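Local coordinates for protein MlnE (PDB 5D2E) that binds NADP and, as a B-type ketoreductase of the macrolactin assembly line, probably reduces the beta-keto group of a carrier-bound polyketide intermediate, at residues A[113-118]-A[160-165]; A[182-187]-A[435-440]; A[300-305]-A[341-346]. All blocks are in the same frame, centred on the assembly; numbering follows the deposited sequence.

Interaction 1 of 3, residues A[113-118]-A[160-165]; sequences ALCGVL and QAFMAN
Ala161 and Phe162 in the last turn of helix 141-164, and Asn165 just after it, receive a single side chain, Cys115, from helix 108-120. Ala161 comes first: its CB is the more distant neighbour, 4.4 Å from Cys115 SG, while its carbonyl oxygen lies 3.9 Å from the same sulfur. Phe162 follows and makes the sulfur-aromatic part of the contact. Its CD1 is 3.7 Å from Cys115 SG, yet the sulfur sits 72° off the ring normal and 4.9 Å from the centroid, an oblique approach to the CD1-CE1 side and not a stack. Phe162 also packs on Leu61 of strand 60-64, and Leu114 of the other helix reaches Phe63 of the same strand. The two helices thus lie over one layer of parallel strands in the truncated Rossmann-like subdomain that ketoreductases of modular polyketide synthases carry before their catalytic half. Asn165 closes the helix. Its CG stands opposite the carbonyl carbon (chi1 -63°), which lays the side chain along Cys115, with Asn165 CB 3.6 Å from Cys115 CB and Asn165 ND2 passing 3.8 Å from Cys115 SG. The amide finds its stronger partner in Asp112 OD1, one turn back along helix 108-120; its second bond, from ND2 to Ala161 O at 2.9 Å, is weak and bent, with an N-H...O angle of 120°. That oxygen also accepts the backbone N-H of Asn165.

Interaction 2 of 3, residues A[182-187]-A[435-440]; sequences GEVQPI and RSMKGR
Met437, in the last turn of helix 419-437, reaches across to Gly182 and Val184 and supplies every close contact between the two segments. The tight part is its thioether: SD lies 3.3 Å from Gly182 O, and CE rests 3.8 Å from Val184 CG2. With CG anti to the backbone N (chi1 172°) and chi2 likewise extended, the chain runs straight out from the helix and bends only at chi3, 79°, which turns the methyl onto the valine. Val184 also leans on Gln433 and Tyr434 of that helix, so this end is the more closely packed.

Toward solvent the packing thins. Glu183 OE1 stops 4.5 Å from Met437 SD and 6.4 Å from Lys438 NZ, too far for a salt bridge, and beyond it the chain leaves the helix through a Schellman motif at Gly439. The contact bridges the two Rossmann-like halves of the ketoreductase near their surface. No hydrogen bond joins the segments; Gly182 O approaches the sulfur roughly opposite the SD-CE bond, at a CE-SD-O angle of about 157°, where divalent sulfur is electron-poor, which is consistent with a weakly attractive polar contact beside otherwise apolar packing.

Interaction 3 of 3, residues A[300-305]-A[341-346]; sequences KLILTG and DALIKY. With NAP (NADP nicotinamide-adenine-dinucleotide phosphate), chain B.
Thr304 and Leu343 meet in the core of the catalytic Rossmann fold, just behind the adenosine end of the NADP site. Strand 300-304 carries the chain to the cofactor, and helix 337-351 covers one side of that strand. The two side chains reach toward each other tip to tip. The leucine straddles the threonine hydroxyl with its fork: Leu343 CD1 and CD2 are both 3.8 Å from Thr304 OG1, and CD2 is also 4.1 Å from Thr304 CG2. Leu343 owes this reach to its first torsion, which sets CG anti to the backbone N (chi1 170°) and sends both methyls down onto the strand. Its CD1 additionally makes a looser contact, 4.4 Å, with Ile302 CG2 two residues back along the same strand face. No hydrogen bond crosses between the segments. The threonine hydroxyl, closed in by methyl groups, instead donates a weak bond to Val330 O in the loop after the next strand.

Gly305, directly after Thr304, meets the cofactor: its CA lies 3.4 Å from N3A of the adenine, and Arg306 and Ser307, which follow directly, hydrogen-bond to NADP. On the outer side of the helix Lys345 NZ and Asp341 OD2 form a salt bridge of 2.7 Å, the ammonium lying 41° out of the carboxylate plane.

Helix 337-351 is the crossover from strand 326-329 to strand 356-359, and between these two run strands 300-304 and 275-279. Leu343 accordingly touches Leu277 of the central strand as well as Thr304, while Val330 and Ile334, the latter an NADP-binding residue, close around it from the loop preceding the helix, and Ile302 is covered farther along by Ile347 and Phe351.

The three contacts follow the two-part build of the ketoreductase. Interaction 1 belongs to the first Rossmann-like half and interaction 3 to the catalytic half; their centres are 46 Å apart and their nearest atoms about 29 Å. Interaction 2 joins the halves, pairing a segment of the first with one late in the second, so that the chain forming interaction 3 lies between its two ends in sequence. The centres of interactions 2 and 3 are 24 Å apart, their nearest atoms about 10 Å, while interaction 1 comes no nearer than about 17 Å to interaction 2. Of the three, interaction 3 alone borders NADP; the other two lie away from the cofactor site.

Interaction 1 of 3, residues A[113-118]-A[160-165]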
loop_
_atom_site.group_PDB
_atom_site.type_symbol
_atom_site.label_atom_id
_atom_site.label_comp_id
_atom_site.label_asym_id
_atom_site.label_seq_id
_atom_site.Cartn_x
_atom_site.Cartn_y
_atom_site.Cartn_z
ATOM N N ALA A 113 -16.330 4.594 24.650
ATOM C CA ALA A 113 -16.491 5.496 25.778
ATOM C C ALA A 113 -16.454 6.944 25.329
ATOM O O ALA A 113 -17.291 7.737 25.745
ATOM C CB ALA A 113 -15.400 5.274 26.800
ATOM N N LEU A 114 -15.464 7.289 24.481
ATOM C CA LEU A 114 -15.392 8.632 23.935
ATOM C C LEU A 114 -16.679 9.020 23.218
ATOM O O LEU A 114 -17.183 10.121 23.445
ATOM C CB LEU A 114 -14.225 8.784 22.952
ATOM C CG LEU A 114 -13.982 10.152 22.347
ATOM C CD1 LEU A 114 -13.611 11.185 23.420
ATOM C CD2 LEU A 114 -12.892 10.084 21.309
ATOM N N CYS A 115 -17.143 8.168 22.284
ATOM C CA CYS A 115 -18.393 8.433 21.587
ATOM C C CYS A 115 -19.584 8.610 22.578
ATOM O O CYS A 115 -20.373 9.499 22.434
ATOM C CB CYS A 115 -18.736 7.312 20.614
ATOM S SG CYS A 115 -17.557 7.064 19.303
ATOM N N GLY A 116 -19.666 7.741 23.559
ATOM C CA GLY A 116 -20.740 7.779 24.560
ATOM C C GLY A 116 -20.722 9.069 25.319
ATOM O O GLY A 116 -21.735 9.764 25.430
ATOM N N VAL A 117 -19.544 9.470 25.768
ATOM C CA VAL A 117 -19.473 10.702 26.509
ATOM C C VAL A 117 -19.814 11.931 25.686
ATOM O O VAL A 117 -20.573 12.805 26.131
ATOM C CB VAL A 117 -18.096 10.843 27.219
ATOM C CG1 VAL A 117 -17.976 12.222 27.835
ATOM C CG2 VAL A 117 -17.952 9.787 28.303
ATOM N N LEU A 118 -19.265 12.021 24.457
ATOM C CA LEU A 118 -19.557 13.167 23.613
ATOM C C LEU A 118 -21.057 13.273 23.291
ATOM O O LEU A 118 -21.604 14.354 23.269
ATOM C CB LEU A 118 -18.742 13.124 22.339
ATOM C CG LEU A 118 -17.222 13.303 22.583
ATOM C CD1 LEU A 118 -16.529 13.124 21.235
ATOM C CD2 LEU A 118 -16.851 14.630 23.198
ATOM N N GLN A 160 -14.618 2.201 13.141
ATOM C CA GLN A 160 -15.580 1.240 13.537
ATOM C C GLN A 160 -16.451 1.762 14.697
ATOM O O GLN A 160 -17.666 1.593 14.682
ATOM C CB GLN A 160 -14.922 -0.063 13.862
ATOM C CG GLN A 160 -15.874 -1.214 13.780
ATOM C CD GLN A 160 -15.191 -2.561 14.029
ATOM O OE1 GLN A 160 -14.811 -2.857 15.159
ATOM N NE2 GLN A 160 -15.137 -3.416 12.988
ATOM N N ALA A 161 -15.811 2.326 15.715
ATOM C CA ALA A 161 -16.521 2.896 16.860
ATOM C C ALA A 161 -17.409 4.022 16.408
ATOM O O ALA A 161 -18.565 4.115 16.891
ATOM C CB ALA A 161 -15.534 3.407 17.909
ATOM N N PHE A 162 -16.899 4.925 15.540
ATOM C CA PHE A 162 -17.735 6.039 15.108
ATOM C C PHE A 162 -18.993 5.549 14.408
ATOM O O PHE A 162 -20.066 6.149 14.596
ATOM C CB PHE A 162 -17.039 6.980 14.154
ATOM C CG PHE A 162 -16.064 7.930 14.813
ATOM C CD1 PHE A 162 -15.732 7.816 16.157
ATOM C CD2 PHE A 162 -15.427 8.899 14.029
ATOM C CE1 PHE A 162 -14.854 8.719 16.730
ATOM C CE2 PHE A 162 -14.532 9.767 14.598
ATOM C CZ PHE A 162 -14.262 9.662 15.955
ATOM N N MET A 163 -18.861 4.503 13.585
ATOM C CA MET A 163 -20.051 4.053 12.847
ATOM C C MET A 163 -20.978 3.330 13.789
ATOM O O MET A 163 -22.209 3.522 13.709
ATOM C CB MET A 163 -19.670 3.243 11.617
ATOM C CG MET A 163 -19.041 4.174 10.574
ATOM S SD MET A 163 -18.663 3.354 8.994
ATOM C CE MET A 163 -17.368 2.324 9.621
ATOM N N ALA A 164 -20.416 2.514 14.684
ATOM C CA ALA A 164 -21.253 1.736 15.543
ATOM C C ALA A 164 -22.055 2.610 16.484
ATOM O O ALA A 164 -23.180 2.268 16.836
ATOM C CB ALA A 164 -20.453 0.730 16.362
ATOM N N ASN A 165 -21.465 3.706 16.957
ATOM C CA ASN A 165 -22.134 4.611 17.903
ATOM C C ASN A 165 -22.793 5.797 17.215
ATOM O O ASN A 165 -23.267 6.715 17.873
ATOM C CB ASN A 165 -21.097 5.098 18.932
ATOM C CG ASN A 165 -20.555 3.956 19.759
ATOM O OD1 ASN A 165 -21.316 3.257 20.365
ATOM N ND2 ASN A 165 -19.297 3.668 19.655
#

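Interaction 2 of 3, residues A[182-187]-A[435-440]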
loop_
_atom_site.group_PDB
_atom_site.type_symbol
_atom_site.label_atom_id
_atom_site.label_comp_id
_atom_site.label_asym_id
_atom_site.label_seq_id
_atom_site.Cartn_x
_atom_site.Cartn_y
_atom_site.Cartn_z
ATOM N N GLY A 182 15.125 12.828 3.153
ATOM C CA GLY A 182 16.070 11.727 3.311
ATOM C C GLY A 182 15.467 10.503 3.999
ATOM O O GLY A 182 16.109 9.489 4.072
ATOM N N GLU A 183 14.204 10.591 4.435
ATOM C CA GLU A 183 13.542 9.512 5.131
ATOM C C GLU A 183 12.304 9.049 4.397
ATOM O O GLU A 183 11.736 9.775 3.577
ATOM C CB GLU A 183 13.151 9.969 6.533
ATOM C CG GLU A 183 14.306 10.544 7.302
ATOM C CD GLU A 183 15.347 9.555 7.827
ATOM O OE1 GLU A 183 15.082 8.314 8.009
ATOM O OE2 GLU A 183 16.486 10.066 8.107
ATOM N N VAL A 184 11.821 7.873 4.795
ATOM C CA VAL A 184 10.646 7.271 4.185
ATOM C C VAL A 184 9.696 6.753 5.265
ATOM O O VAL A 184 10.117 6.319 6.318
ATOM C CB VAL A 184 11.053 6.104 3.251
ATOM C CG1 VAL A 184 11.908 6.654 2.130
ATOM C CG2 VAL A 184 11.775 5.003 4.021
ATOM N N GLN A 185 8.410 6.755 4.949
ATOM C CA GLN A 185 7.350 6.265 5.845
ATOM C C GLN A 185 6.368 5.333 5.077
ATOM O O GLN A 185 5.238 5.734 4.749
ATOM C CB GLN A 185 6.610 7.435 6.433
ATOM C CG GLN A 185 7.411 8.268 7.431
ATOM C CD GLN A 185 7.583 7.628 8.804
ATOM O OE1 GLN A 185 7.618 6.420 8.949
ATOM N NE2 GLN A 185 7.760 8.478 9.810
ATOM N N PRO A 186 6.812 4.118 4.772
ATOM C CA PRO A 186 5.991 3.183 3.976
ATOM C C PRO A 186 4.701 2.813 4.628
ATOM O O PRO A 186 3.708 2.729 3.949
ATOM C CB PRO A 186 6.871 1.949 3.790
ATOM C CG PRO A 186 8.204 2.285 4.322
ATOM C CD PRO A 186 8.161 3.588 5.064
ATOM N N ILE A 187 4.712 2.672 5.941
ATOM C CA ILE A 187 3.494 2.359 6.690
ATOM C C ILE A 187 2.565 3.568 6.737
ATOM O O ILE A 187 1.390 3.522 6.267
ATOM C CB ILE A 187 3.820 1.814 8.074
ATOM C CG1 ILE A 187 4.436 0.455 7.941
ATOM C CG2 ILE A 187 2.604 1.727 8.967
ATOM C CD1 ILE A 187 4.907 -0.184 9.233
ATOM N N ARG A 435 13.998 0.693 -0.086
ATOM C CA ARG A 435 15.077 -0.065 -0.730
ATOM C C ARG A 435 16.045 0.875 -1.464
ATOM O O ARG A 435 17.245 0.654 -1.468
ATOM C CB ARG A 435 14.500 -1.125 -1.697
ATOM C CG ARG A 435 13.701 -2.167 -0.943
ATOM C CD ARG A 435 13.527 -3.422 -1.780
ATOM N NE ARG A 435 14.649 -4.342 -1.547
ATOM C CZ ARG A 435 15.496 -4.751 -2.461
ATOM N NH1 ARG A 435 15.448 -4.293 -3.707
ATOM N NH2 ARG A 435 16.389 -5.615 -2.112
ATOM N N SER A 436 15.483 1.898 -2.092
ATOM C CA SER A 436 16.220 2.929 -2.766
ATOM C C SER A 436 17.091 3.675 -1.758
ATOM O O SER A 436 18.270 3.958 -2.009
ATOM C CB SER A 436 15.176 3.882 -3.375
ATOM O OG SER A 436 15.850 4.756 -4.170
ATOM N N MET A 437 16.464 4.143 -0.681
ATOM C CA MET A 437 17.168 4.902 0.349
ATOM C C MET A 437 18.366 4.120 0.863
ATOM O O MET A 437 19.434 4.685 1.108
ATOM C CB MET A 437 16.236 5.220 1.526
ATOM C CG MET A 437 16.893 5.850 2.766
ATOM S SD MET A 437 15.700 6.179 4.102
ATOM C CE MET A 437 15.504 4.574 4.818
ATOM N N LYS A 438 18.213 2.816 0.992
ATOM C CA LYS A 438 19.254 1.998 1.544
ATOM C C LYS A 438 20.277 1.566 0.480
ATOM O O LYS A 438 21.183 0.853 0.802
ATOM C CB LYS A 438 18.668 0.756 2.262
ATOM C CG LYS A 438 17.935 1.006 3.532
ATOM C CD LYS A 438 18.730 1.864 4.516
ATOM C CE LYS A 438 17.927 1.898 5.788
ATOM N NZ LYS A 438 18.375 2.929 6.734
ATOM N N GLY A 439 20.070 1.918 -0.775
ATOM C CA GLY A 439 20.975 1.577 -1.844
ATOM C C GLY A 439 21.010 0.107 -2.172
ATOM O O GLY A 439 22.047 -0.453 -2.502
ATOM N N ARG A 440 19.871 -0.557 -2.107
ATOM C CA ARG A 440 19.832 -1.979 -2.485
ATOM C C ARG A 440 20.142 -2.168 -3.936
ATOM O O ARG A 440 19.588 -1.457 -4.814
ATOM C CB ARG A 440 18.432 -2.578 -2.203
ATOM C CG ARG A 440 18.058 -2.631 -0.760
ATOM C CD ARG A 440 18.709 -3.770 0.006
ATOM N NE ARG A 440 18.060 -3.853 1.298
ATOM C CZ ARG A 440 18.489 -3.300 2.417
ATOM N NH1 ARG A 440 19.644 -2.648 2.458
ATOM N NH2 ARG A 440 17.736 -3.393 3.512
#

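Interaction 3 of 3, residues A[300-305]-A[341-346]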
loop_
_atom_site.group_PDB
_atom_site.type_symbol
_atom_site.label_atom_id
_atom_site.label_comp_id
_atom_site.label_asym_id
_atom_site.label_seq_id
_atom_site.Cartn_x
_atom_site.Cartn_y
_atom_site.Cartn_z
ATOM N N LYS A 300 17.248 -22.035 -11.485
ATOM C CA LYS A 300 16.852 -22.675 -10.250
ATOM C C LYS A 300 15.727 -21.870 -9.576
ATOM O O LYS A 300 15.908 -20.673 -9.326
ATOM C CB LYS A 300 18.017 -22.712 -9.275
ATOM C CG LYS A 300 19.311 -23.110 -10.002
ATOM C CD LYS A 300 19.669 -24.540 -9.746
ATOM C CE LYS A 300 21.199 -24.671 -9.767
ATOM N NZ LYS A 300 21.625 -24.337 -11.147
ATOM N N LEU A 301 14.576 -22.510 -9.325
ATOM C CA LEU A 301 13.428 -21.816 -8.733
ATOM C C LEU A 301 13.101 -22.352 -7.366
ATOM O O LEU A 301 13.017 -23.579 -7.188
ATOM C CB LEU A 301 12.241 -22.030 -9.632
ATOM C CG LEU A 301 12.347 -21.373 -10.979
ATOM C CD1 LEU A 301 11.235 -21.752 -11.948
ATOM C CD2 LEU A 301 12.403 -19.893 -10.830
ATOM N N ILE A 302 12.864 -21.477 -6.388
ATOM C CA ILE A 302 12.331 -21.916 -5.078
ATOM C C ILE A 302 10.968 -21.301 -4.901
ATOM O O ILE A 302 10.834 -20.092 -5.043
ATOM C CB ILE A 302 13.220 -21.472 -3.964
ATOM C CG1 ILE A 302 14.617 -22.054 -4.143
ATOM C CG2 ILE A 302 12.615 -21.845 -2.604
ATOM C CD1 ILE A 302 15.544 -21.203 -4.976
ATOM N N LEU A 303 9.933 -22.138 -4.806
ATOM C CA LEU A 303 8.524 -21.681 -4.648
ATOM C C LEU A 303 8.243 -21.841 -3.188
ATOM O O LEU A 303 8.622 -22.886 -2.601
ATOM C CB LEU A 303 7.577 -22.600 -5.416
ATOM C CG LEU A 303 7.822 -22.878 -6.913
ATOM C CD1 LEU A 303 6.694 -23.623 -7.605
ATOM C CD2 LEU A 303 8.105 -21.582 -7.659
ATOM N N THR A 304 7.655 -20.798 -2.563
ATOM C CA THR A 304 7.375 -20.821 -1.147
ATOM C C THR A 304 5.934 -20.457 -0.911
ATOM O O THR A 304 5.362 -19.600 -1.586
ATOM C CB THR A 304 8.353 -19.933 -0.329
ATOM O OG1 THR A 304 9.686 -20.369 -0.576
ATOM C CG2 THR A 304 8.145 -20.131 1.074
ATOM N N GLY A 305 5.313 -21.223 -0.024
ATOM C CA GLY A 305 3.974 -20.909 0.542
ATOM C C GLY A 305 3.953 -21.510 1.944
ATOM O O GLY A 305 4.885 -22.200 2.366
ATOM N N ASP A 341 14.266 -15.594 7.386
ATOM C CA ASP A 341 15.704 -15.635 7.492
ATOM C C ASP A 341 16.237 -17.053 7.194
ATOM O O ASP A 341 17.186 -17.221 6.397
ATOM C CB ASP A 341 16.140 -15.190 8.877
ATOM C CG ASP A 341 17.642 -14.797 8.924
ATOM O OD1 ASP A 341 18.189 -14.211 7.934
ATOM O OD2 ASP A 341 18.264 -15.062 9.974
ATOM N N ALA A 342 15.623 -18.051 7.821
ATOM C CA ALA A 342 15.968 -19.459 7.591
ATOM C C ALA A 342 15.823 -19.805 6.149
ATOM O O ALA A 342 16.624 -20.542 5.625
ATOM C CB ALA A 342 15.077 -20.376 8.430
ATOM N N LEU A 343 14.786 -19.280 5.479
ATOM C CA LEU A 343 14.549 -19.539 4.079
ATOM C C LEU A 343 15.721 -19.031 3.173
ATOM O O LEU A 343 16.219 -19.756 2.299
ATOM C CB LEU A 343 13.198 -18.970 3.645
ATOM C CG LEU A 343 12.906 -18.959 2.140
ATOM C CD1 LEU A 343 12.823 -20.347 1.550
ATOM C CD2 LEU A 343 11.683 -18.103 1.777
ATOM N N ILE A 344 16.133 -17.778 3.357
ATOM C CA ILE A 344 17.213 -17.197 2.550
ATOM C C ILE A 344 18.533 -17.955 2.839
ATOM O O ILE A 344 19.246 -18.333 1.898
ATOM C CB ILE A 344 17.380 -15.682 2.793
ATOM C CG1 ILE A 344 16.078 -14.897 2.465
ATOM C CG2 ILE A 344 18.584 -15.153 2.053
ATOM C CD1 ILE A 344 15.386 -15.166 1.173
ATOM N N LYS A 345 18.796 -18.245 4.092
ATOM C CA LYS A 345 19.963 -19.075 4.464
ATOM C C LYS A 345 20.009 -20.430 3.766
ATOM O O LYS A 345 21.068 -20.854 3.282
ATOM C CB LYS A 345 20.015 -19.254 5.965
ATOM C CG LYS A 345 20.594 -18.026 6.608
ATOM C CD LYS A 345 20.375 -17.977 8.103
ATOM C CE LYS A 345 21.128 -16.754 8.592
ATOM N NZ LYS A 345 20.673 -16.330 9.930
ATOM N N TYR A 346 18.862 -21.076 3.664
ATOM C CA TYR A 346 18.775 -22.373 3.032
ATOM C C TYR A 346 19.006 -22.268 1.557
ATOM O O TYR A 346 19.643 -23.167 0.953
ATOM C CB TYR A 346 17.454 -23.018 3.350
ATOM C CG TYR A 346 17.148 -24.263 2.553
ATOM C CD1 TYR A 346 17.639 -25.498 2.948
ATOM C CD2 TYR A 346 16.382 -24.200 1.384
ATOM C CE1 TYR A 346 17.357 -26.643 2.210
ATOM C CE2 TYR A 346 16.096 -25.341 0.640
ATOM C CZ TYR A 346 16.595 -26.561 1.070
ATOM O OH TYR A 346 16.345 -27.709 0.361
HETATM P PA NAP B . -3.209 -17.009 -4.667
HETATM O O1A NAP B . -3.344 -18.103 -5.760
HETATM O O2A NAP B . -3.920 -17.090 -3.329
HETATM O O5B NAP B . -1.635 -17.038 -4.338
HETATM C C5B NAP B . -1.150 -16.327 -3.206
HETATM C C4B NAP B . -0.270 -17.329 -2.503
HETATM O O4B NAP B . 0.275 -16.684 -1.331
HETATM C C3B NAP B . -1.005 -18.594 -1.981
HETATM O O3B NAP B . -0.575 -19.756 -2.698
HETATM C C2B NAP B . -0.568 -18.708 -0.511
HETATM O O2B NAP B . -0.232 -20.027 -0.181
HETATM C C1B NAP B . 0.619 -17.718 -0.435
HETATM N N9A NAP B . 0.803 -17.097 0.869
HETATM C C8A NAP B . -0.123 -16.374 1.610
HETATM N N7A NAP B . 0.404 -15.992 2.825
HETATM C C5A NAP B . 1.689 -16.401 2.828
HETATM C C6A NAP B . 2.790 -16.341 3.763
HETATM N N6A NAP B . 2.586 -15.669 4.944
HETATM N N1A NAP B . 3.990 -16.997 3.429
HETATM C C2A NAP B . 4.118 -17.631 2.248
HETATM N N3A NAP B . 3.122 -17.726 1.325
HETATM C C4A NAP B . 1.933 -17.160 1.554
HETATM O O3 NAP B . -3.516 -15.535 -5.293
HETATM P PN NAP B . -3.075 -14.987 -6.756
HETATM O O1N NAP B . -4.312 -14.666 -7.575
HETATM O O2N NAP B . -1.916 -15.850 -7.182
HETATM O O5D NAP B . -2.401 -13.541 -6.488
HETATM C C5D NAP B . -0.995 -13.563 -6.108
HETATM C C4D NAP B . -0.483 -12.168 -5.722
HETATM O O4D NAP B . -0.794 -11.191 -6.705
HETATM C C3D NAP B . -1.172 -11.715 -4.429
HETATM O O3D NAP B . -0.205 -11.129 -3.577
HETATM C C2D NAP B . -2.236 -10.729 -4.876
HETATM O O2D NAP B . -2.567 -9.761 -3.840
HETATM C C1D NAP B . -1.649 -10.129 -6.186
HETATM N N1N NAP B . -2.750 -9.706 -7.089
HETATM C C2N NAP B . -3.510 -10.633 -7.778
HETATM C C3N NAP B . -4.571 -10.294 -8.638
HETATM C C7N NAP B . -5.395 -11.362 -9.411
HETATM O O7N NAP B . -6.360 -11.028 -10.104
HETATM N N7N NAP B . -5.098 -12.669 -9.392
HETATM C C4N NAP B . -4.879 -8.932 -8.761
HETATM C C5N NAP B . -4.137 -7.996 -8.029
HETATM C C6N NAP B . -3.060 -8.395 -7.215
HETATM P P2B NAP B . -0.277 -20.637 1.345
HETATM O O1X NAP B . -1.689 -20.491 1.895
HETATM O O2X NAP B . 0.208 -22.114 1.192
HETATM O O3X NAP B . 0.688 -19.800 2.138
#